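Aerolysin-like protein (Bombina maxima, PDB 6LH8) belongs to the aerolysin-like proteins and probably takes part in pore formation, or in its regulation, in the toad's endolysosomal system. Local coordinates at residues D10-G15 and E69-L74. Numbering follows the deposited sequence.
Sequences DKEIEG and EPKHRL
The carboxylate of Glu-12 is met by Lys-71 NZ from above, tilted 43° out of its plane, while the imidazole of His-72, joined to the same carboxylate through a water, carries Lys-71 CB 4.2 Å above the ring plane, over its centre, and that water at its edge, in the ring plane. In the elongated, all-beta architecture of an aerolysin-like protein, this surface contact joins the short break in strand 4-28, outermost in the five-stranded antiparallel sheet, to the loop between strands 65-68 and 81-84; Glu-12 sits just before the strand resumes at Ile-13. The two long side chains arrive from opposite directions and bridge backbones whose CA atoms, in Glu-12 and Lys-71, are 11.0 Å apart. With CG anti to the backbone N (chi1 177°) and the chain extended beyond it (chi2 170°), Glu-12 reaches Lys-71 to form a salt bridge. Lys-71 NZ donates to Glu-12 OE1 at 3.1 Å and more weakly to OE2. In the same loop, Pro-70 and His-72 touch strands 41-53 and 133-154, and Arg-73 pairs with Glu-93. The water completes a second, indirect link: it donates to Glu-12 OE2 at 2.5 Å and its O lies 2.6 Å from His-72 NE2.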
ATOM      1  N   ASP A  10      -4.482 -16.926  -7.625  1.00 23.65           N
ATOM      2  CA  ASP A  10      -4.285 -18.094  -6.771  1.00 28.65           C
ATOM      3  C   ASP A  10      -2.820 -18.484  -6.654  1.00 23.48           C
ATOM      4  O   ASP A  10      -2.485 -19.321  -5.806  1.00 22.68           O
ATOM      5  CB  ASP A  10      -5.110 -19.294  -7.262  1.00 31.29           C
ATOM      6  CG  ASP A  10      -4.654 -19.831  -8.602  1.00 35.98           C
ATOM      7  OD1 ASP A  10      -4.261 -19.032  -9.479  1.00 36.40           O
ATOM      8  OD2 ASP A  10      -4.720 -21.062  -8.795  1.00 45.01           O
ATOM      9  N   LYS A  11      -1.945 -17.907  -7.479  1.00 19.82           N
ATOM     10  CA  LYS A  11      -0.508 -18.143  -7.412  1.00 20.17           C
ATOM     11  C   LYS A  11       0.236 -17.024  -6.687  1.00 17.97           C
ATOM     12  O   LYS A  11       1.469 -16.951  -6.782  1.00 19.81           O
ATOM     13  CB  LYS A  11       0.063 -18.315  -8.819  1.00 18.60           C
ATOM     14  CG  LYS A  11      -0.398 -19.583  -9.537  1.00 21.44           C
ATOM     15  CD  LYS A  11       0.123 -20.821  -8.809  1.00 26.38           C
ATOM     16  CE  LYS A  11      -0.275 -22.117  -9.511  1.00 32.48           C
ATOM     17  NZ  LYS A  11      -0.093 -23.310  -8.625  1.00 32.98           N
ATOM     18  N   GLU A  12      -0.487 -16.162  -5.968  1.00 19.80           N
ATOM     19  CA  GLU A  12       0.111 -15.011  -5.294  1.00 17.57           C
ATOM     20  C   GLU A  12       1.142 -15.445  -4.259  1.00 19.43           C
ATOM     21  O   GLU A  12       0.933 -16.410  -3.516  1.00 19.36           O
ATOM     22  CB  GLU A  12      -0.981 -14.181  -4.620  1.00 22.80           C
ATOM     23  CG  GLU A  12      -0.455 -12.996  -3.818  1.00 25.83           C
ATOM     24  CD  GLU A  12      -1.556 -12.066  -3.366  1.00 31.51           C
ATOM     25  OE1 GLU A  12      -2.107 -11.338  -4.215  1.00 32.35           O
ATOM     26  OE2 GLU A  12      -1.865 -12.064  -2.155  1.00 35.07           O
ATOM     27  N   ILE A  13       2.255 -14.712  -4.207  1.00 16.61           N
ATOM     28  CA  ILE A  13       3.346 -14.948  -3.265  1.00 17.19           C
ATOM     29  C   ILE A  13       3.257 -13.891  -2.176  1.00 22.35           C
ATOM     30  O   ILE A  13       3.082 -12.698  -2.467  1.00 20.55           O
ATOM     31  CB  ILE A  13       4.720 -14.889  -3.959  1.00 19.48           C
ATOM     32  CG1 ILE A  13       4.850 -16.016  -4.987  1.00 18.56           C
ATOM     33  CG2 ILE A  13       5.868 -14.916  -2.912  1.00 20.86           C
ATOM     34  CD1 ILE A  13       6.058 -15.821  -5.960  1.00 22.16           C
ATOM     35  N   GLU A  14       3.384 -14.325  -0.921  1.00 20.34           N
ATOM     36  CA  GLU A  14       3.457 -13.414   0.219  1.00 23.82           C
ATOM     37  C   GLU A  14       4.912 -12.994   0.379  1.00 23.51           C
ATOM     38  O   GLU A  14       5.741 -13.753   0.886  1.00 28.01           O
ATOM     39  CB  GLU A  14       2.917 -14.094   1.476  1.00 27.22           C
ATOM     40  CG  GLU A  14       3.003 -13.269   2.750  1.00 29.42           C
ATOM     41  CD  GLU A  14       2.523 -14.049   3.969  1.00 32.25           C
ATOM     42  OE1 GLU A  14       2.726 -15.285   4.009  1.00 29.26           O
ATOM     43  OE2 GLU A  14       1.927 -13.430   4.874  1.00 32.38           O
ATOM     44  N   GLY A  15       5.240 -11.790  -0.078  1.00 23.15           N
ATOM     45  CA  GLY A  15       6.571 -11.265   0.137  1.00 25.27           C
ATOM     46  C   GLY A  15       6.618 -10.645   1.520  1.00 26.89           C
ATOM     47  O   GLY A  15       5.996 -11.156   2.453  1.00 36.29           O
ATOM     48  N   GLU A  69      -6.600  -5.072 -12.923  1.00 26.23           N
ATOM     49  CA  GLU A  69      -7.366  -4.616 -11.772  1.00 30.76           C
ATOM     50  C   GLU A  69      -6.792  -5.235 -10.506  1.00 28.45           C
ATOM     51  O   GLU A  69      -7.011  -6.428 -10.242  1.00 30.41           O
ATOM     52  CB  GLU A  69      -8.838  -4.993 -11.939  1.00 34.59           C
ATOM     53  CG  GLU A  69      -9.445  -4.401 -13.193  1.00 37.61           C
ATOM     54  CD  GLU A  69     -10.903  -4.739 -13.334  1.00 44.02           C
ATOM     55  OE1 GLU A  69     -11.678  -4.393 -12.419  1.00 48.50           O
ATOM     56  OE2 GLU A  69     -11.267  -5.360 -14.356  1.00 46.89           O
ATOM     57  N   PRO A  70      -6.038  -4.483  -9.713  1.00 23.88           N
ATOM     58  CA  PRO A  70      -5.435  -5.045  -8.503  1.00 24.54           C
ATOM     59  C   PRO A  70      -6.488  -5.439  -7.482  1.00 26.82           C
ATOM     60  O   PRO A  70      -7.650  -5.030  -7.556  1.00 28.54           O
ATOM     61  CB  PRO A  70      -4.571  -3.897  -7.967  1.00 24.55           C
ATOM     62  CG  PRO A  70      -4.391  -2.970  -9.119  1.00 27.25           C
ATOM     63  CD  PRO A  70      -5.634  -3.085  -9.940  1.00 26.38           C
ATOM     64  N   LYS A  71      -6.054  -6.253  -6.512  1.00 28.79           N
ATOM     65  CA  LYS A  71      -6.894  -6.587  -5.363  1.00 31.22           C
ATOM     66  C   LYS A  71      -6.933  -5.456  -4.342  1.00 35.75           C
ATOM     67  O   LYS A  71      -7.996  -5.165  -3.779  1.00 36.31           O
ATOM     68  CB  LYS A  71      -6.396  -7.868  -4.679  1.00 32.51           C
ATOM     69  CG  LYS A  71      -6.310  -9.097  -5.573  1.00 35.84           C
ATOM     70  CD  LYS A  71      -6.348 -10.401  -4.762  1.00 38.55           C
ATOM     71  CE  LYS A  71      -5.329 -10.407  -3.630  1.00 40.01           C
ATOM     72  NZ  LYS A  71      -5.027 -11.795  -3.151  1.00 41.60           N
ATOM     73  N   HIS A  72      -5.790  -4.832  -4.067  1.00 29.26           N
ATOM     74  CA  HIS A  72      -5.656  -3.840  -3.002  1.00 31.06           C
ATOM     75  C   HIS A  72      -5.648  -2.438  -3.598  1.00 34.45           C
ATOM     76  O   HIS A  72      -4.752  -2.101  -4.375  1.00 27.94           O
ATOM     77  CB  HIS A  72      -4.377  -4.080  -2.201  1.00 33.77           C
ATOM     78  CG  HIS A  72      -4.246  -5.485  -1.705  1.00 34.32           C
ATOM     79  ND1 HIS A  72      -5.125  -6.030  -0.798  1.00 38.70           N
ATOM     80  CD2 HIS A  72      -3.350  -6.457  -1.997  1.00 33.90           C
ATOM     81  CE1 HIS A  72      -4.779  -7.282  -0.550  1.00 41.52           C
ATOM     82  NE2 HIS A  72      -3.708  -7.566  -1.266  1.00 39.23           N
ATOM     83  N   ARG A  73      -6.632  -1.620  -3.223  1.00 30.19           N
ATOM     84  CA  ARG A  73      -6.793  -0.287  -3.787  1.00 32.26           C
ATOM     85  C   ARG A  73      -7.054   0.716  -2.670  1.00 33.14           C
ATOM     86  O   ARG A  73      -7.356   0.349  -1.534  1.00 36.83           O
ATOM     87  CB  ARG A  73      -7.945  -0.231  -4.806  1.00 34.25           C
ATOM     88  CG  ARG A  73      -7.897  -1.283  -5.906  1.00 31.75           C
ATOM     89  CD  ARG A  73      -6.746  -1.039  -6.860  1.00 31.22           C
ATOM     90  NE  ARG A  73      -6.733   0.322  -7.394  1.00 35.36           N
ATOM     91  CZ  ARG A  73      -7.363   0.696  -8.505  1.00 34.43           C
ATOM     92  NH1 ARG A  73      -8.066  -0.190  -9.199  1.00 32.55           N
ATOM     93  NH2 ARG A  73      -7.286   1.953  -8.922  1.00 40.43           N
ATOM     94  N   LEU A  74      -6.931   1.997  -3.014  1.00 32.98           N
ATOM     95  CA  LEU A  74      -7.225   3.105  -2.119  1.00 34.84           C
ATOM     96  C   LEU A  74      -8.360   3.943  -2.700  1.00 41.14           C
ATOM     97  O   LEU A  74      -8.697   3.833  -3.882  1.00 39.00           O
ATOM     98  CB  LEU A  74      -5.988   3.990  -1.903  1.00 31.21           C
ATOM     99  CG  LEU A  74      -4.775   3.358  -1.214  1.00 26.55           C
ATOM    100  CD1 LEU A  74      -3.654   4.364  -1.067  1.00 24.01           C
ATOM    101  CD2 LEU A  74      -5.157   2.799   0.154  1.00 27.11           C
TER
HETATM  102  O   HOH W   1      -2.772  -9.982  -1.012  1.00 35.02           O